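Local coordinates for major capsid protein (Paramecium bursaria Chlorella virus 1, PDB 5TIP) that self-assembles as trimers into the icosahedral glycoprotein shell of a giant virus that infects green algae, at residues S331-N334 / K335-Y339. Residues are numbered along the deposited sequence; the frame is centred on the assembly and turned at random.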
# COMPACT_ATOMS: atom_id res chain seq x y z
N SER A 331 -23.55 -2.10 -5.33
CA SER A 331 -22.41 -1.28 -4.96
C SER A 331 -21.91 -1.58 -3.55
O SER A 331 -20.75 -1.30 -3.24
CB SER A 331 -22.76 0.20 -5.09
OG SER A 331 -23.96 0.50 -4.40
N TYR A 332 -22.76 -2.14 -2.69
CA TYR A 332 -22.32 -2.53 -1.36
C TYR A 332 -21.30 -3.66 -1.43
O TYR A 332 -20.28 -3.63 -0.73
CB TYR A 332 -23.52 -2.95 -0.51
CG TYR A 332 -23.15 -3.72 0.74
CD1 TYR A 332 -22.73 -3.06 1.89
CD2 TYR A 332 -23.23 -5.10 0.78
CE1 TYR A 332 -22.40 -3.76 3.04
CE2 TYR A 332 -22.89 -5.81 1.92
CZ TYR A 332 -22.48 -5.13 3.04
OH TYR A 332 -22.15 -5.83 4.18
N PHE A 333 -21.57 -4.67 -2.25
CA PHE A 333 -20.65 -5.80 -2.37
C PHE A 333 -19.40 -5.45 -3.17
O PHE A 333 -18.41 -6.18 -3.10
CB PHE A 333 -21.36 -6.98 -3.03
CG PHE A 333 -22.63 -7.39 -2.34
CD1 PHE A 333 -22.60 -8.25 -1.26
CD2 PHE A 333 -23.85 -6.92 -2.79
CE1 PHE A 333 -23.77 -8.63 -0.63
CE2 PHE A 333 -25.03 -7.30 -2.16
CZ PHE A 333 -24.99 -8.15 -1.08
N ASN A 334 -19.43 -4.35 -3.92
CA ASN A 334 -18.28 -3.93 -4.71
C ASN A 334 -17.40 -2.92 -3.99
O ASN A 334 -16.18 -2.91 -4.19
CB ASN A 334 -18.76 -3.33 -6.04
CG ASN A 334 -17.62 -2.82 -6.90
OD1 ASN A 334 -17.41 -1.61 -7.02
ND2 ASN A 334 -16.87 -3.74 -7.50
N LYS A 335 -17.99 -2.07 -3.14
CA LYS A 335 -17.26 -1.02 -2.44
C LYS A 335 -17.09 -1.30 -0.95
O LYS A 335 -15.98 -1.21 -0.43
CB LYS A 335 -17.98 0.32 -2.63
CG LYS A 335 -18.01 0.81 -4.06
CD LYS A 335 -18.74 2.13 -4.15
CE LYS A 335 -18.74 2.66 -5.57
NZ LYS A 335 -19.92 3.53 -5.82
N VAL A 336 -18.18 -1.64 -0.26
CA VAL A 336 -18.16 -1.67 1.20
C VAL A 336 -17.56 -2.97 1.72
O VAL A 336 -16.71 -2.96 2.62
CB VAL A 336 -19.58 -1.45 1.75
CG1 VAL A 336 -19.56 -1.45 3.27
CG2 VAL A 336 -20.13 -0.16 1.22
N GLN A 337 -18.00 -4.10 1.18
CA GLN A 337 -17.41 -5.38 1.58
C GLN A 337 -15.91 -5.41 1.35
O GLN A 337 -15.18 -5.88 2.24
CB GLN A 337 -18.12 -6.53 0.85
CG GLN A 337 -19.43 -6.95 1.49
CD GLN A 337 -19.21 -7.81 2.72
OE1 GLN A 337 -18.25 -8.56 2.80
NE2 GLN A 337 -20.12 -7.70 3.68
N PRO A 338 -15.37 -4.94 0.21
CA PRO A 338 -13.91 -4.86 0.11
C PRO A 338 -13.30 -3.81 1.04
O PRO A 338 -12.20 -4.04 1.57
CB PRO A 338 -13.68 -4.51 -1.36
CG PRO A 338 -14.91 -4.98 -2.06
CD PRO A 338 -16.01 -4.70 -1.09
N TYR A 339 -13.98 -2.68 1.26
CA TYR A 339 -13.44 -1.67 2.16
C TYR A 339 -13.30 -2.21 3.58
O TYR A 339 -12.31 -1.94 4.26
CB TYR A 339 -14.33 -0.42 2.16
CG TYR A 339 -13.91 0.63 3.17
CD1 TYR A 339 -12.96 1.59 2.85
CD2 TYR A 339 -14.47 0.67 4.44
CE1 TYR A 339 -12.58 2.56 3.77
CE2 TYR A 339 -14.09 1.62 5.37
CZ TYR A 339 -13.14 2.56 5.02
OH TYR A 339 -12.77 3.52 5.94
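Tyr-332 and Gln-337, five residues apart on the helix 330-341, are joined twice, once through the backbone and once through their side chains. Gln-337 NE2 gives a hydrogen to Tyr-332 OH over 2.8 Å, with the hydroxyl close to the amide plane, while the amide itself stands steeply to the phenol ring, the two planes 71° apart. Gln-337 CG, set beside its backbone N, lies 3.7 Å from Tyr-332 CE2, and a bend at chi2 then turns the amide so that NE2 meets the hydroxyl. Val-336 meets the same side of the ring plane nearer CD1 and CE1, its CB 3.5 Å from Tyr-332 CD1, while Gln-337 lies toward CE2 and CZ. With chi1 at 164°, the tyrosine ring swings out beside its own carbonyl and thus runs forward along the next turn.

The backbone explains this spacing. Tyr-332 O accepts two bonds: Val-336 N keeps the ordinary alpha-helical i+4 bond, while the straighter i+5 bond from Gln-337 N, at 168°, makes the turn pi-type. One residue later the helix kinks, because Pro-338 has no N-H and its CD packs 3.5 Å from Phe-333 O.

Second-shell partners hold the pair in place. Ser-354 N donates to Gln-337 OE1, fixing the amide's orientation, and Arg-328 makes a cation-pi contact with the tyrosine ring. Tyr-147 of the second subunit packs against Tyr-332 and Val-336, which places this turn at a trimer interface. Within its own chain the helix follows directly on strand 322-329 and lies against strand 350-354, with Phe-333 touching side chains of both strands.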